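Local coordinates for putative cytosine/guanine deaminase (Unidentified, PDB 2PAJ), which catalyses the zinc-dependent hydrolytic deamination of 2-amino-4-hydroxypteridines such as isoxanthopterin, giving the 2,4-dihydroxypteridine and ammonium, at residues Ser11-Met21 and Glu58-Tyr69; Met346-Trp354 and Pro434-Ser442. All coordinates share one frame; numbering follows the deposited sequence.

Interaction 1 of 2, residues Ser11-Met21 and Glu58-Tyr69; sequences STLIRNAAAIM and ETIVDATDCVIY
Ile-68 reaches out of its strand to fill the angle between Ile-14 and Ala-17: its CD1 methyl lies 3.7 Å from CG2 of Ile-14 and 3.6 Å from CB of Ala-17. The Ile-14 side chain is used on both branches. CG2, anti to the backbone N, carries the contact with Ile-68 and with the methyl of Ala-63, while CG1 runs alongside Val-61 and meets its CG1 at 3.4 Å, both side chains pointing the same way. Phe-447 and Met-444 of strand 442-448, with Ile-39 and Val-416, continue this apolar layer. At the far end, CG of Met-21 lies beside the ring of Tyr-69.

Around this centre two parallel strand pairings follow one another, 11-15 with 59-62 and 19-20 with 67-69. The first has its N-to-C directions only 18° apart and makes 59-62 an outermost strand of a four-stranded mixed sheet; the second uses the start of strand 67-73, which leads on toward the zinc ligands His-76 and His-78. This fits the amidohydrolase plan, in which a small beta domain built from both ends of the chain flanks the TIM barrel. Every second residue of 11-15 bonds to the two residues flanking its partner: Leu-13 N donates to Thr-59 O, and Leu-13 O accepts from Val-61 N (2.9 Å).

Where the pairings separate, polar groups take over. Asn-16 ND2 donates to Thr-64 OG1 (2.9 Å) almost within the amide plane, and that hydroxyl in turn donates to Asp-62 OD1, so the hydroxyl links amide and carboxylate. A water joins Asn-16 O to Asp-65 N. At the other extreme, Glu-58, extended beyond CG, takes the Ser-11 hydroxyl on the anti lone pair of OE2 (OG to OE2, 2.7 Å), the same oxygen that forms a salt bridge with Arg-40.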
loop_
_atom_site.group_PDB
_atom_site.type_symbol
_atom_site.label_atom_id
_atom_site.label_comp_id
_atom_site.label_asym_id
_atom_site.label_seq_id
_atom_site.Cartn_x
_atom_site.Cartn_y
_atom_site.Cartn_z
ATOM N N SER A 11 14.604 11.788 20.718
ATOM C CA SER A 11 15.676 10.996 20.124
ATOM C C SER A 11 15.508 9.553 20.561
ATOM O O SER A 11 15.079 9.269 21.678
ATOM C CB SER A 11 17.045 11.498 20.562
ATOM O OG SER A 11 18.058 10.853 19.815
ATOM N N THR A 12 15.842 8.631 19.681
ATOM C CA THR A 12 15.688 7.240 20.036
ATOM C C THR A 12 16.803 6.389 19.468
ATOM O O THR A 12 17.312 6.657 18.385
ATOM C CB THR A 12 14.339 6.721 19.550
ATOM O OG1 THR A 12 13.299 7.458 20.204
ATOM C CG2 THR A 12 14.198 5.240 19.847
ATOM N N LEU A 13 17.187 5.360 20.209
ATOM C CA LEU A 13 18.246 4.486 19.756
ATOM C C LEU A 13 17.811 3.032 19.776
ATOM O O LEU A 13 17.533 2.461 20.824
ATOM C CB LEU A 13 19.491 4.670 20.625
ATOM C CG LEU A 13 20.807 4.039 20.160
ATOM C CD1 LEU A 13 21.360 4.822 18.992
ATOM C CD2 LEU A 13 21.811 4.031 21.302
ATOM N N ILE A 14 17.726 2.451 18.590
ATOM C CA ILE A 14 17.382 1.049 18.450
ATOM C C ILE A 14 18.759 0.394 18.513
ATOM O O ILE A 14 19.638 0.702 17.703
ATOM C CB ILE A 14 16.707 0.790 17.085
ATOM C CG1 ILE A 14 15.446 1.654 16.959
ATOM C CG2 ILE A 14 16.349 -0.678 16.939
ATOM C CD1 ILE A 14 14.782 1.567 15.604
ATOM N N ARG A 15 18.960 -0.479 19.492
ATOM C CA ARG A 15 20.267 -1.097 19.650
ATOM C C ARG A 15 20.340 -2.599 19.468
ATOM O O ARG A 15 19.377 -3.332 19.716
ATOM C CB ARG A 15 20.841 -0.804 21.039
ATOM C CG ARG A 15 20.554 0.561 21.613
ATOM C CD ARG A 15 21.209 0.654 22.983
ATOM N NE ARG A 15 22.667 0.514 22.890
ATOM C CZ ARG A 15 23.467 0.221 23.915
ATOM N NH1 ARG A 15 22.958 0.026 25.132
ATOM N NH2 ARG A 15 24.779 0.135 23.726
ATOM N N ASN A 16 21.523 -3.028 19.036
ATOM C CA ASN A 16 21.867 -4.431 18.882
ATOM C C ASN A 16 20.976 -5.283 17.990
ATOM O O ASN A 16 20.517 -6.345 18.398
ATOM C CB ASN A 16 21.951 -5.036 20.282
ATOM C CG ASN A 16 22.723 -6.314 20.313
ATOM O OD1 ASN A 16 23.835 -6.388 19.796
ATOM N ND2 ASN A 16 22.148 -7.336 20.933
ATOM N N ALA A 17 20.744 -4.827 16.765
ATOM C CA ALA A 17 19.898 -5.573 15.834
ATOM C C ALA A 17 20.665 -6.772 15.264
ATOM O O ALA A 17 21.870 -6.685 14.999
ATOM C CB ALA A 17 19.441 -4.667 14.709
ATOM N N ALA A 18 19.966 -7.890 15.082
ATOM C CA ALA A 18 20.576 -9.095 14.546
ATOM C C ALA A 18 20.813 -8.943 13.046
ATOM O O ALA A 18 21.713 -9.561 12.487
ATOM C CB ALA A 18 19.679 -10.290 14.820
ATOM N N ALA A 19 20.000 -8.111 12.402
ATOM C CA ALA A 19 20.110 -7.871 10.968
ATOM C C ALA A 19 19.374 -6.596 10.556
ATOM O O ALA A 19 18.370 -6.218 11.169
ATOM C CB ALA A 19 19.558 -9.057 10.201
ATOM N N ILE A 20 19.879 -5.944 9.508
ATOM C CA ILE A 20 19.290 -4.710 8.996
ATOM C C ILE A 20 19.174 -4.685 7.471
ATOM O O ILE A 20 20.166 -4.494 6.771
ATOM C CB ILE A 20 20.126 -3.473 9.403
ATOM C CG1 ILE A 20 20.347 -3.443 10.919
ATOM C CG2 ILE A 20 19.404 -2.210 8.975
ATOM C CD1 ILE A 20 21.239 -2.303 11.404
ATOM N N MET A 21 17.967 -4.876 6.952
ATOM C CA MET A 21 17.764 -4.823 5.505
ATOM C C MET A 21 17.419 -3.371 5.123
ATOM O O MET A 21 16.538 -2.752 5.709
ATOM C CB MET A 21 16.651 -5.785 5.087
ATOM C CG MET A 21 16.884 -7.250 5.490
ATOM S SD MET A 21 18.517 -7.953 5.114
ATOM C CE MET A 21 18.400 -8.248 3.381
ATOM N N GLU A 58 18.120 9.707 26.328
ATOM C CA GLU A 58 17.617 9.249 25.042
ATOM C C GLU A 58 16.767 7.992 25.206
ATOM O O GLU A 58 16.973 7.211 26.134
ATOM C CB GLU A 58 18.793 8.971 24.117
ATOM C CG GLU A 58 18.405 8.611 22.709
ATOM C CD GLU A 58 19.616 8.321 21.855
ATOM O OE1 GLU A 58 20.331 7.341 22.172
ATOM O OE2 GLU A 58 19.856 9.074 20.882
ATOM N N THR A 59 15.798 7.803 24.318
ATOM C CA THR A 59 14.958 6.615 24.397
ATOM C C THR A 59 15.715 5.450 23.800
ATOM O O THR A 59 16.356 5.581 22.747
ATOM C CB THR A 59 13.656 6.780 23.613
ATOM O OG1 THR A 59 12.866 7.807 24.220
ATOM C CG2 THR A 59 12.868 5.472 23.594
ATOM N N ILE A 60 15.655 4.309 24.476
ATOM C CA ILE A 60 16.353 3.143 23.977
ATOM C C ILE A 60 15.451 1.946 23.823
ATOM O O ILE A 60 14.635 1.647 24.693
ATOM C CB ILE A 60 17.541 2.774 24.887
ATOM C CG1 ILE A 60 18.597 3.871 24.810
ATOM C CG2 ILE A 60 18.143 1.444 24.457
ATOM C CD1 ILE A 60 19.799 3.595 25.635
ATOM N N VAL A 61 15.583 1.278 22.687
ATOM C CA VAL A 61 14.797 0.087 22.417
ATOM C C VAL A 61 15.786 -1.028 22.079
ATOM O O VAL A 61 16.540 -0.934 21.106
ATOM C CB VAL A 61 13.778 0.327 21.256
ATOM C CG1 VAL A 61 14.419 1.105 20.156
ATOM C CG2 VAL A 61 13.266 -0.993 20.720
ATOM N N ASP A 62 15.793 -2.064 22.918
ATOM C CA ASP A 62 16.678 -3.216 22.768
ATOM C C ASP A 62 16.184 -4.177 21.687
ATOM O O ASP A 62 15.248 -4.955 21.895
ATOM C CB ASP A 62 16.792 -3.944 24.108
ATOM C CG ASP A 62 17.785 -5.085 24.072
ATOM O OD1 ASP A 62 18.887 -4.880 23.522
ATOM O OD2 ASP A 62 17.468 -6.179 24.597
ATOM N N ALA A 63 16.832 -4.115 20.531
ATOM C CA ALA A 63 16.461 -4.958 19.408
ATOM C C ALA A 63 17.353 -6.174 19.334
ATOM O O ALA A 63 17.665 -6.664 18.248
ATOM C CB ALA A 63 16.546 -4.169 18.106
ATOM N N THR A 64 17.777 -6.651 20.496
ATOM C CA THR A 64 18.621 -7.827 20.545
ATOM C C THR A 64 17.859 -9.023 19.981
ATOM O O THR A 64 16.721 -9.299 20.382
ATOM C CB THR A 64 19.053 -8.140 21.974
ATOM O OG1 THR A 64 19.753 -7.014 22.504
ATOM C CG2 THR A 64 19.965 -9.350 22.000
ATOM N N ASP A 65 18.506 -9.709 19.036
ATOM C CA ASP A 65 17.967 -10.886 18.360
ATOM C C ASP A 65 16.873 -10.528 17.370
ATOM O O ASP A 65 16.267 -11.417 16.768
ATOM C CB ASP A 65 17.404 -11.900 19.364
ATOM C CG ASP A 65 18.452 -12.435 20.304
ATOM O OD1 ASP A 65 19.559 -12.774 19.837
ATOM O OD2 ASP A 65 18.153 -12.532 21.510
ATOM N N CYS A 66 16.612 -9.236 17.210
ATOM C CA CYS A 66 15.579 -8.796 16.289
ATOM C C CYS A 66 16.134 -8.373 14.949
ATOM O O CYS A 66 17.276 -7.944 14.830
ATOM C CB CYS A 66 14.775 -7.645 16.886
ATOM S SG CYS A 66 13.806 -8.101 18.312
ATOM N N VAL A 67 15.288 -8.504 13.939
ATOM C CA VAL A 67 15.629 -8.150 12.573
ATOM C C VAL A 67 14.912 -6.844 12.230
ATOM O O VAL A 67 13.752 -6.630 12.594
ATOM C CB VAL A 67 15.194 -9.281 11.598
ATOM C CG1 VAL A 67 15.559 -8.935 10.172
ATOM C CG2 VAL A 67 15.860 -10.583 11.998
ATOM N N ILE A 68 15.624 -5.966 11.536
ATOM C CA ILE A 68 15.072 -4.681 11.144
ATOM C C ILE A 68 14.883 -4.644 9.632
ATOM O O ILE A 68 15.734 -5.106 8.875
ATOM C CB ILE A 68 15.994 -3.518 11.616
ATOM C CG1 ILE A 68 15.971 -3.442 13.145
ATOM C CG2 ILE A 68 15.530 -2.198 11.032
ATOM C CD1 ILE A 68 16.849 -2.379 13.725
ATOM N N TYR A 69 13.738 -4.108 9.222
ATOM C CA TYR A 69 13.327 -3.975 7.824
ATOM C C TYR A 69 12.726 -2.575 7.710
ATOM O O TYR A 69 12.376 -1.954 8.720
ATOM C CB TYR A 69 12.169 -4.940 7.526
ATOM C CG TYR A 69 12.456 -6.344 7.006
ATOM C CD1 TYR A 69 13.488 -7.129 7.535
ATOM C CD2 TYR A 69 11.626 -6.914 6.027
ATOM C CE1 TYR A 69 13.684 -8.439 7.108
ATOM C CE2 TYR A 69 11.810 -8.219 5.596
ATOM C CZ TYR A 69 12.839 -8.978 6.140
ATOM O OH TYR A 69 13.000 -10.281 5.736
HETATM O O HOH W 1 20.883 -9.126 17.940
#

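Interaction 2 of 2, residues Met346-Trp354 and Pro434-Ser442; sequences MISEVHMTW and PVASGGRPS
Ile-347 opens the contact on the helix side by meeting Pro-441 tip to tip, its CD1 lying 3.4 Å from CD of the proline. Its other branch, CG2, sits over the backbone, near the carbonyl oxygens of Pro-434 and Gly-439, so one isoleucine touches the opposing helix as well as the loop after it. One helical turn on, Val-350 crosses Val-435 at about a right angle. CG1 of Val-350, roughly anti to its backbone N (chi1 151°), is the branch that enters, and it packs against both methyls of Val-435.

The neighbouring His-351 brings the polar element. Its ring swings out anti to the backbone N (chi1 -172°) and lies beside the end of the short helix that runs through Val-435. CA of Gly-438 rests over one face in a CH-pi contact, 3.8 Å from the ring centroid and offset toward the rim. NE2 gives only a weak, bent hydrogen bond to Ala-436 O (3.3 Å), while Val-435 O approaches CD2 obliquely. Gly-438, whose phi is positive, is the first residue after the helix to leave helical geometry, and its CA is the atom lying over the imidazole.

Trp-354 closes the row. Its CB packs on CG1 of Val-435, and farther out CZ3 of the indole meets the methyl of Ala-436. The spacing 347, 350, 351, 354 marks a single face of helix 346-359. Neighbouring elements flank the pair: Trp-72 of strand 67-73 touches Val-350, and helix 383-398 packs Val-386 on Val-350 and Ile-383 on Trp-354.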
loop_
_atom_site.group_PDB
_atom_site.type_symbol
_atom_site.label_atom_id
_atom_site.label_comp_id
_atom_site.label_asym_id
_atom_site.label_seq_id
_atom_site.Cartn_x
_atom_site.Cartn_y
_atom_site.Cartn_z
ATOM N N MET A 346 0.761 -7.209 4.196
ATOM C CA MET A 346 1.985 -7.190 3.419
ATOM C C MET A 346 2.926 -8.366 3.622
ATOM O O MET A 346 3.765 -8.638 2.769
ATOM C CB MET A 346 2.725 -5.862 3.628
ATOM C CG MET A 346 2.202 -4.698 2.768
ATOM S SD MET A 346 2.228 -4.992 0.973
ATOM C CE MET A 346 3.934 -4.899 0.633
ATOM N N ILE A 347 2.797 -9.080 4.729
ATOM C CA ILE A 347 3.672 -10.222 4.936
ATOM C C ILE A 347 3.214 -11.427 4.108
ATOM O O ILE A 347 4.025 -12.060 3.430
ATOM C CB ILE A 347 3.783 -10.540 6.436
ATOM C CG1 ILE A 347 4.865 -9.639 7.037
ATOM C CG2 ILE A 347 4.122 -11.996 6.664
ATOM C CD1 ILE A 347 4.784 -9.477 8.515
ATOM N N SER A 348 1.918 -11.721 4.134
ATOM C CA SER A 348 1.379 -12.818 3.348
ATOM C C SER A 348 1.688 -12.561 1.880
ATOM O O SER A 348 2.044 -13.483 1.140
ATOM C CB SER A 348 -0.134 -12.909 3.520
ATOM O OG SER A 348 -0.485 -13.059 4.883
ATOM N N GLU A 349 1.547 -11.300 1.473
ATOM C CA GLU A 349 1.783 -10.874 0.098
ATOM C C GLU A 349 3.226 -11.003 -0.334
ATOM O O GLU A 349 3.527 -11.502 -1.415
ATOM C CB GLU A 349 1.319 -9.423 -0.088
ATOM C CG GLU A 349 -0.122 -9.293 -0.559
ATOM C CD GLU A 349 -0.311 -9.806 -1.981
ATOM O OE1 GLU A 349 0.525 -9.480 -2.850
ATOM O OE2 GLU A 349 -1.295 -10.518 -2.244
ATOM N N VAL A 350 4.117 -10.540 0.522
ATOM C CA VAL A 350 5.541 -10.601 0.250
ATOM C C VAL A 350 6.010 -12.063 0.187
ATOM O O VAL A 350 6.886 -12.424 -0.601
ATOM C CB VAL A 350 6.287 -9.790 1.334
ATOM C CG1 VAL A 350 7.673 -10.321 1.576
ATOM C CG2 VAL A 350 6.341 -8.337 0.901
ATOM N N HIS A 351 5.392 -12.910 1.002
ATOM C CA HIS A 351 5.727 -14.322 1.033
ATOM C C HIS A 351 5.354 -14.994 -0.282
ATOM O O HIS A 351 6.105 -15.806 -0.823
ATOM C CB HIS A 351 4.980 -14.995 2.168
ATOM C CG HIS A 351 5.394 -16.411 2.401
ATOM N ND1 HIS A 351 4.519 -17.379 2.837
ATOM C CD2 HIS A 351 6.602 -17.013 2.304
ATOM C CE1 HIS A 351 5.167 -18.516 3.003
ATOM N NE2 HIS A 351 6.433 -18.321 2.688
ATOM N N MET A 352 4.173 -14.655 -0.778
ATOM C CA MET A 352 3.672 -15.208 -2.024
ATOM C C MET A 352 4.493 -14.694 -3.205
ATOM O O MET A 352 4.726 -15.416 -4.176
ATOM C CB MET A 352 2.198 -14.823 -2.198
ATOM C CG MET A 352 1.519 -15.407 -3.438
ATOM S SD MET A 352 1.257 -17.187 -3.397
ATOM C CE MET A 352 2.518 -17.747 -4.515
ATOM N N THR A 353 4.927 -13.441 -3.112
ATOM C CA THR A 353 5.722 -12.813 -4.154
ATOM C C THR A 353 7.047 -13.545 -4.302
ATOM O O THR A 353 7.456 -13.901 -5.407
ATOM C CB THR A 353 6.009 -11.356 -3.803
ATOM O OG1 THR A 353 4.792 -10.715 -3.429
ATOM C CG2 THR A 353 6.602 -10.628 -4.989
ATOM N N TRP A 354 7.714 -13.763 -3.176
ATOM C CA TRP A 354 8.988 -14.457 -3.179
ATOM C C TRP A 354 8.874 -15.886 -3.702
ATOM O O TRP A 354 9.669 -16.306 -4.540
ATOM C CB TRP A 354 9.577 -14.472 -1.773
ATOM C CG TRP A 354 10.902 -15.165 -1.677
ATOM C CD1 TRP A 354 12.076 -14.814 -2.299
ATOM C CD2 TRP A 354 11.193 -16.325 -0.897
ATOM N NE1 TRP A 354 13.073 -15.689 -1.949
ATOM C CE2 TRP A 354 12.563 -16.625 -1.092
ATOM C CE3 TRP A 354 10.427 -17.143 -0.059
ATOM C CZ2 TRP A 354 13.192 -17.708 -0.467
ATOM C CZ3 TRP A 354 11.043 -18.217 0.557
ATOM C CH2 TRP A 354 12.424 -18.494 0.347
ATOM N N PRO A 434 11.013 -12.967 8.011
ATOM C CA PRO A 434 9.784 -12.211 7.748
ATOM C C PRO A 434 9.163 -12.451 6.372
ATOM O O PRO A 434 7.953 -12.335 6.204
ATOM C CB PRO A 434 10.232 -10.764 7.931
ATOM C CG PRO A 434 11.270 -10.876 8.989
ATOM C CD PRO A 434 12.061 -12.087 8.560
ATOM N N VAL A 435 9.994 -12.791 5.395
ATOM C CA VAL A 435 9.536 -13.031 4.030
ATOM C C VAL A 435 9.419 -14.494 3.639
ATOM O O VAL A 435 8.566 -14.858 2.830
ATOM C CB VAL A 435 10.492 -12.400 3.032
ATOM C CG1 VAL A 435 10.109 -12.800 1.624
ATOM C CG2 VAL A 435 10.518 -10.909 3.221
ATOM N N ALA A 436 10.279 -15.330 4.218
ATOM C CA ALA A 436 10.309 -16.743 3.874
ATOM C C ALA A 436 9.624 -17.724 4.826
ATOM O O ALA A 436 9.191 -18.788 4.398
ATOM C CB ALA A 436 11.755 -17.164 3.648
ATOM N N SER A 437 9.499 -17.368 6.101
ATOM C CA SER A 437 8.911 -18.273 7.091
ATOM C C SER A 437 7.398 -18.428 7.122
ATOM O O SER A 437 6.883 -19.328 7.777
ATOM C CB SER A 437 9.382 -17.869 8.485
ATOM O OG SER A 437 10.793 -17.787 8.539
ATOM N N GLY A 438 6.685 -17.552 6.425
ATOM C CA GLY A 438 5.238 -17.616 6.450
ATOM C C GLY A 438 4.769 -17.081 7.784
ATOM O O GLY A 438 5.522 -16.409 8.473
ATOM N N GLY A 439 3.536 -17.384 8.158
ATOM C CA GLY A 439 3.013 -16.902 9.427
ATOM C C GLY A 439 2.947 -15.391 9.522
ATOM O O GLY A 439 2.406 -14.720 8.645
ATOM N N ARG A 440 3.492 -14.847 10.597
ATOM C CA ARG A 440 3.492 -13.410 10.806
ATOM C C ARG A 440 4.424 -13.081 11.961
ATOM O O ARG A 440 4.123 -13.396 13.112
ATOM C CB ARG A 440 2.082 -12.918 11.148
ATOM C CG ARG A 440 2.032 -11.442 11.531
ATOM C CD ARG A 440 0.711 -11.007 12.158
ATOM N NE ARG A 440 0.964 -9.810 12.945
ATOM C CZ ARG A 440 1.079 -9.796 14.270
ATOM N NH1 ARG A 440 0.935 -10.913 14.969
ATOM N NH2 ARG A 440 1.405 -8.670 14.894
ATOM N N PRO A 441 5.570 -12.446 11.678
ATOM C CA PRO A 441 6.473 -12.126 12.778
ATOM C C PRO A 441 5.868 -11.150 13.777
ATOM O O PRO A 441 4.921 -10.430 13.480
ATOM C CB PRO A 441 7.713 -11.583 12.069
ATOM C CG PRO A 441 7.170 -11.010 10.828
ATOM C CD PRO A 441 6.133 -12.006 10.394
ATOM N N SER A 442 6.427 -11.168 14.975
ATOM C CA SER A 442 5.984 -10.326 16.067
ATOM C C SER A 442 6.593 -8.928 15.932
ATOM O O SER A 442 7.811 -8.777 15.965
ATOM C CB SER A 442 6.406 -10.991 17.387
ATOM O OG SER A 442 6.069 -10.226 18.528
#

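How the interactions relate
Interaction 1 is complete in the chain before interaction 2 begins, and their centres lie about 21 Å apart. They nevertheless meet directly: the hydroxyl OH of Tyr-69, hydrogen-bonded to Ala-431 O, also packs 3.5 Å from CD of Pro-434 and 3.6 Å from CG2 of Val-435. Strand 67-73 is the shared element, pairing with 19-20 in interaction 1 and then running on past interaction 2. Strand 442-448, which begins at the last residue of segment 434-442, packs on the apolar side of interaction 1. Interaction 1 pairs the N-terminal strands and interaction 2 fastens the 434-442 turn to helix 346-359; Tyr-69 connects the two. Both lie away from the zinc site.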